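Side-chain contacts in taurine:2-oxoglutarate aminotransferase (Bifidobacterium kashiwanohense PV20-2, PDB 6JIX), which probably moves the amino group of taurine onto 2-oxoglutarate, using pyridoxal 5'-phosphate as cofactor, as a class-III aminotransferase: residues 96-101 with 108-113; 124-129 with 291-296. All blocks are in the same frame, centred on the assembly; numbering follows the deposited sequence.

Contact 1 (96-101 with 108-113)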
loop_
_atom_site.group_PDB
_atom_site.type_symbol
_atom_site.label_atom_id
_atom_site.label_comp_id
_atom_site.label_asym_id
_atom_site.label_seq_id
_atom_site.Cartn_x
_atom_site.Cartn_y
_atom_site.Cartn_z
ATOM N N LYS A 96 1.286 -19.114 -8.810
ATOM C CA LYS A 96 1.977 -20.372 -9.077
ATOM C C LYS A 96 3.423 -20.130 -9.492
ATOM O O LYS A 96 4.337 -20.780 -8.976
ATOM C CB LYS A 96 1.243 -21.190 -10.138
ATOM C CG LYS A 96 1.475 -22.694 -9.963
ATOM C CD LYS A 96 1.874 -23.378 -11.262
ATOM C CE LYS A 96 2.025 -24.870 -11.039
ATOM N NZ LYS A 96 3.260 -25.377 -11.682
ATOM N N MET A 97 3.652 -19.195 -10.424
ATOM C CA MET A 97 5.019 -18.923 -10.866
ATOM C C MET A 97 5.904 -18.535 -9.693
ATOM O O MET A 97 7.070 -18.941 -9.622
ATOM C CB MET A 97 5.045 -17.817 -11.906
ATOM C CG MET A 97 4.482 -18.197 -13.243
ATOM S SD MET A 97 4.209 -16.715 -14.217
ATOM C CE MET A 97 5.882 -16.118 -14.333
ATOM N N LEU A 98 5.374 -17.726 -8.776
ATOM C CA LEU A 98 6.172 -17.275 -7.645
ATOM C C LEU A 98 6.479 -18.431 -6.706
ATOM O O LEU A 98 7.636 -18.632 -6.320
ATOM C CB LEU A 98 5.449 -16.159 -6.907
ATOM C CG LEU A 98 5.416 -14.822 -7.619
ATOM C CD1 LEU A 98 4.913 -13.774 -6.653
ATOM C CD2 LEU A 98 6.798 -14.501 -8.139
ATOM N N VAL A 99 5.454 -19.213 -6.339
ATOM C CA VAL A 99 5.677 -20.412 -5.530
ATOM C C VAL A 99 6.707 -21.314 -6.198
ATOM O O VAL A 99 7.597 -21.866 -5.538
ATOM C CB VAL A 99 4.351 -21.158 -5.286
ATOM C CG1 VAL A 99 4.606 -22.465 -4.540
ATOM C CG2 VAL A 99 3.367 -20.285 -4.521
ATOM N N ASP A 100 6.611 -21.457 -7.528
ATOM C CA ASP A 100 7.496 -22.348 -8.276
ATOM C C ASP A 100 8.960 -21.899 -8.206
ATOM O O ASP A 100 9.839 -22.714 -7.918
ATOM C CB ASP A 100 7.021 -22.441 -9.729
ATOM C CG ASP A 100 5.904 -23.464 -9.924
ATOM O OD1 ASP A 100 5.590 -24.206 -8.955
ATOM O OD2 ASP A 100 5.347 -23.522 -11.055
ATOM N N VAL A 101 9.249 -20.614 -8.462
ATOM C CA VAL A 101 10.649 -20.166 -8.434
ATOM C C VAL A 101 11.220 -20.119 -7.016
ATOM O O VAL A 101 12.445 -20.121 -6.845
ATOM C CB VAL A 101 10.860 -18.790 -9.094
ATOM C CG1 VAL A 101 10.361 -18.798 -10.530
ATOM C CG2 VAL A 101 10.210 -17.699 -8.287
ATOM N N GLN A 108 3.474 -22.615 -0.717
ATOM C CA GLN A 108 2.154 -22.986 -1.208
ATOM C C GLN A 108 1.398 -21.811 -1.817
ATOM O O GLN A 108 0.920 -21.903 -2.950
ATOM C CB GLN A 108 1.323 -23.593 -0.076
ATOM C CG GLN A 108 0.130 -24.389 -0.568
ATOM C CD GLN A 108 0.497 -25.320 -1.710
ATOM O OE1 GLN A 108 1.296 -26.244 -1.541
ATOM N NE2 GLN A 108 -0.080 -25.081 -2.882
ATOM N N ARG A 109 1.283 -20.703 -1.098
ATOM C CA ARG A 109 0.411 -19.625 -1.532
ATOM C C ARG A 109 1.171 -18.303 -1.541
ATOM O O ARG A 109 2.276 -18.188 -1.002
ATOM C CB ARG A 109 -0.837 -19.534 -0.639
ATOM C CG ARG A 109 -1.569 -20.843 -0.470
ATOM C CD ARG A 109 -2.829 -20.688 0.392
ATOM N NE ARG A 109 -3.645 -21.896 0.328
ATOM C CZ ARG A 109 -4.503 -22.161 -0.650
ATOM N NH1 ARG A 109 -4.665 -21.289 -1.631
ATOM N NH2 ARG A 109 -5.187 -23.298 -0.659
ATOM N N VAL A 110 0.572 -17.311 -2.201
ATOM C CA VAL A 110 1.086 -15.947 -2.237
ATOM C C VAL A 110 -0.033 -14.982 -1.837
ATOM O O VAL A 110 -1.164 -15.077 -2.339
ATOM C CB VAL A 110 1.646 -15.596 -3.626
ATOM C CG1 VAL A 110 1.980 -14.122 -3.696
ATOM C CG2 VAL A 110 2.859 -16.448 -3.911
ATOM N N PHE A 111 0.276 -14.058 -0.931
ATOM C CA PHE A 111 -0.670 -13.025 -0.520
ATOM C C PHE A 111 -0.243 -11.705 -1.153
ATOM O O PHE A 111 0.745 -11.098 -0.722
ATOM C CB PHE A 111 -0.737 -12.898 1.000
ATOM C CG PHE A 111 -1.748 -11.894 1.456
ATOM C CD1 PHE A 111 -3.106 -12.159 1.335
ATOM C CD2 PHE A 111 -1.349 -10.665 1.941
ATOM C CE1 PHE A 111 -4.047 -11.239 1.731
ATOM C CE2 PHE A 111 -2.282 -9.741 2.335
ATOM C CZ PHE A 111 -3.644 -10.034 2.225
ATOM N N PHE A 112 -0.991 -11.253 -2.160
ATOM C CA PHE A 112 -0.582 -10.083 -2.921
ATOM C C PHE A 112 -0.985 -8.798 -2.205
ATOM O O PHE A 112 -2.100 -8.671 -1.684
ATOM C CB PHE A 112 -1.185 -10.120 -4.328
ATOM C CG PHE A 112 -0.521 -11.116 -5.249
ATOM C CD1 PHE A 112 0.818 -10.975 -5.599
ATOM C CD2 PHE A 112 -1.236 -12.196 -5.764
ATOM C CE1 PHE A 112 1.437 -11.900 -6.434
ATOM C CE2 PHE A 112 -0.627 -13.125 -6.595
ATOM C CZ PHE A 112 0.718 -12.979 -6.925
ATOM N N THR A 113 -0.074 -7.830 -2.218
ATOM C CA THR A 113 -0.278 -6.528 -1.602
ATOM C C THR A 113 0.075 -5.449 -2.614
ATOM O O THR A 113 0.290 -5.742 -3.789
ATOM C CB THR A 113 0.593 -6.375 -0.360
ATOM O OG1 THR A 113 1.964 -6.395 -0.772
ATOM C CG2 THR A 113 0.340 -7.516 0.616
#
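V99 and L98 of helix 89-102 lie against V110, Q108 and F112 of strand 107-113. V99 has the largest buried area of the contact. Its CG1 is anti to the backbone N (chi1 175°), which puts CG2 beside that N, where it turns to the strand. V99 CG2 sits 3.3 Å from the carbonyl O of Q108, a van der Waals contact of a methyl with a backbone oxygen. The same methyl meets the CG2 methyl of V110 at 3.9 Å. V99 CG1 lies over the start of the strand, 4.0 Å from Q108 N. Cutting V99 back to an alanine would probably open a gap over the Q108 carbonyl and leave V110 CG2 with L98 alone as its apolar neighbour on this part of the helix.

This is a helix packed on the outermost strand, within this chain, of the mixed sheet in the large, cofactor-binding domain of a fold-type I aminotransferase. Segment 96-101 runs at 123° to segment 108-113, with their axes 7.8 Å apart at the closest. No hydrogen bond joins them.

L98 crosses V110 at about a right angle, with L98 CB 4.0 Å from V110 CG2. Further out, L98 CD1 meets F112 CE1 obliquely, at 4.0 Å. V110 CG1 lies over one face of the F112 ring, toward its rim. F279, from strand 276-279, touches L98, V110 and F112 and extends this apolar cluster. The CB of Q108 points away from the helix. Q108 OE1 bonds K297 NZ, and NE2 bonds the carbonyl O of E17 of the second subunit.

Contact 2 (124-129 with 291-296)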
loop_
_atom_site.group_PDB
_atom_site.type_symbol
_atom_site.label_atom_id
_atom_site.label_comp_id
_atom_site.label_asym_id
_atom_site.label_seq_id
_atom_site.Cartn_x
_atom_site.Cartn_y
_atom_site.Cartn_z
ATOM N N ILE A 124 3.779 -9.940 9.433
ATOM C CA ILE A 124 3.691 -9.830 10.885
ATOM C C ILE A 124 2.350 -10.360 11.389
ATOM O O ILE A 124 2.299 -11.180 12.315
ATOM C CB ILE A 124 3.901 -8.371 11.313
ATOM C CG1 ILE A 124 5.341 -7.949 11.077
ATOM C CG2 ILE A 124 3.462 -8.170 12.766
ATOM C CD1 ILE A 124 5.500 -6.453 11.094
ATOM N N LYS A 125 1.239 -9.851 10.827
ATOM C CA LYS A 125 -0.081 -10.265 11.302
ATOM C C LYS A 125 -0.244 -11.774 11.216
ATOM O O LYS A 125 -0.773 -12.406 12.139
ATOM C CB LYS A 125 -1.191 -9.583 10.504
ATOM C CG LYS A 125 -1.502 -8.176 10.960
ATOM C CD LYS A 125 -2.340 -7.421 9.945
ATOM C CE LYS A 125 -3.823 -7.616 10.185
ATOM N NZ LYS A 125 -4.604 -7.132 9.007
ATOM N N MET A 126 0.195 -12.366 10.102
ATOM C CA MET A 126 0.061 -13.807 9.922
ATOM C C MET A 126 0.911 -14.580 10.930
ATOM O O MET A 126 0.451 -15.580 11.504
ATOM C CB MET A 126 0.432 -14.174 8.485
ATOM C CG MET A 126 -0.409 -13.467 7.416
ATOM S SD MET A 126 -0.203 -14.207 5.777
ATOM C CE MET A 126 0.912 -13.082 4.973
ATOM N N ALA A 127 2.138 -14.113 11.198
ATOM C CA ALA A 127 2.982 -14.822 12.157
ATOM C C ALA A 127 2.358 -14.801 13.546
ATOM O O ALA A 127 2.368 -15.811 14.256
ATOM C CB ALA A 127 4.392 -14.225 12.181
ATOM N N ARG A 128 1.793 -13.667 13.948
ATOM C CA ARG A 128 1.123 -13.614 15.243
ATOM C C ARG A 128 -0.086 -14.553 15.273
ATOM O O ARG A 128 -0.323 -15.239 16.277
ATOM C CB ARG A 128 0.716 -12.172 15.563
ATOM C CG ARG A 128 1.778 -11.363 16.283
ATOM C CD ARG A 128 1.644 -9.878 15.988
ATOM N NE ARG A 128 2.595 -9.077 16.756
ATOM C CZ ARG A 128 2.652 -7.745 16.741
ATOM N NH1 ARG A 128 1.807 -7.047 15.986
ATOM N NH2 ARG A 128 3.544 -7.110 17.496
ATOM N N MET A 129 -0.848 -14.615 14.171
ATOM C CA MET A 129 -2.009 -15.505 14.101
ATOM C C MET A 129 -1.586 -16.972 14.087
ATOM O O MET A 129 -2.181 -17.803 14.785
ATOM C CB MET A 129 -2.851 -15.190 12.862
ATOM C CG MET A 129 -3.963 -14.138 13.066
ATOM S SD MET A 129 -4.901 -13.776 11.547
ATOM C CE MET A 129 -4.016 -12.364 10.906
ATOM N N GLY A 291 3.171 -6.055 -4.378
ATOM C CA GLY A 291 4.004 -6.672 -3.369
ATOM C C GLY A 291 3.362 -7.967 -2.922
ATOM O O GLY A 291 2.323 -8.346 -3.478
ATOM N N GLY A 292 3.918 -8.637 -1.918
ATOM C CA GLY A 292 3.269 -9.852 -1.463
ATOM C C GLY A 292 4.032 -10.556 -0.361
ATOM O O GLY A 292 5.108 -10.120 0.080
ATOM N N VAL A 293 3.419 -11.651 0.099
ATOM C CA VAL A 293 3.987 -12.569 1.079
ATOM C C VAL A 293 3.883 -13.964 0.486
ATOM O O VAL A 293 2.789 -14.396 0.108
ATOM C CB VAL A 293 3.257 -12.521 2.437
ATOM C CG1 VAL A 293 4.069 -13.242 3.491
ATOM C CG2 VAL A 293 2.962 -11.089 2.854
ATOM N N VAL A 294 5.004 -14.653 0.389
ATOM C CA VAL A 294 5.015 -16.067 0.040
ATOM C C VAL A 294 5.034 -16.867 1.335
ATOM O O VAL A 294 5.887 -16.640 2.209
ATOM C CB VAL A 294 6.230 -16.409 -0.829
ATOM C CG1 VAL A 294 6.098 -17.818 -1.350
ATOM C CG2 VAL A 294 6.379 -15.381 -1.939
ATOM N N VAL A 295 4.087 -17.786 1.477
ATOM C CA VAL A 295 3.933 -18.498 2.733
ATOM C C VAL A 295 4.166 -19.981 2.493
ATOM O O VAL A 295 3.867 -20.519 1.427
ATOM C CB VAL A 295 2.551 -18.230 3.387
ATOM C CG1 VAL A 295 2.275 -16.733 3.457
ATOM C CG2 VAL A 295 1.438 -18.934 2.637
ATOM N N SER A 296 4.714 -20.638 3.508
ATOM C CA SER A 296 4.988 -22.064 3.516
ATOM C C SER A 296 3.695 -22.889 3.451
ATOM O O SER A 296 2.582 -22.390 3.672
ATOM C CB SER A 296 5.731 -22.414 4.793
ATOM O OG SER A 296 4.849 -22.197 5.884
#
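M126 reaches V293 with CG anti to its carbonyl carbon (chi1 -58°) and an extended second torsion. The chain then bends at SD (chi3 -101°), which turns the terminal methyl onto the valine. V293 meets M126 tip to tip. The contact joins helix 116-131 to strand 291-296 in the mixed sheet of the large domain. This domain has the fold-type I architecture of pyridoxal phosphate enzymes, with helices packed on a central sheet.

The interaction is purely apolar and rests on a single methyl. M126 CE lies 3.5 Å from V293 CB, and it is nearly as close to both branches of that valine. The methyl thus lies against CB and both methyls of V293. V295, two residues further along, presents its side chain on the same face of the strand. V294, between them, has its CB directed away from the helix and packs on F277 and F279 of the neighbouring strand.

M126 alone bridges the two segments from the helix side, and the backbones stay well apart, with the CA atoms of M126 and V295 9.4 Å from each other. Other groups share this region. L308 touches M126, and M20 of the second subunit packs on both M126 and V295, so the contact borders the dimer interface. K125, next to M126, gives its NZ to the carbonyl O of S146 of the second subunit. On V295, it is the CG1 branch, beside the backbone N, that faces the methionine, 4.2 Å from M126 CE.

Contact 1 comes first in the chain. Helix 89-102 turns back through a short connection, and its contact with strand 107-113 closes that small loop. Helix 116-131 follows the strand directly. The chain then builds the other strands of the sheet before strand 291-296 returns beside 107-113, where contact 2 closes a loop of 161 residues. The two contacts are in series, neither nested nor crossing. They meet where the two strands pair antiparallel, as in the probable hydrogen bond from F111 N to V293 O, 2.7 Å. Together they tie two helices to neighbouring strands of one sheet, close to the second subunit.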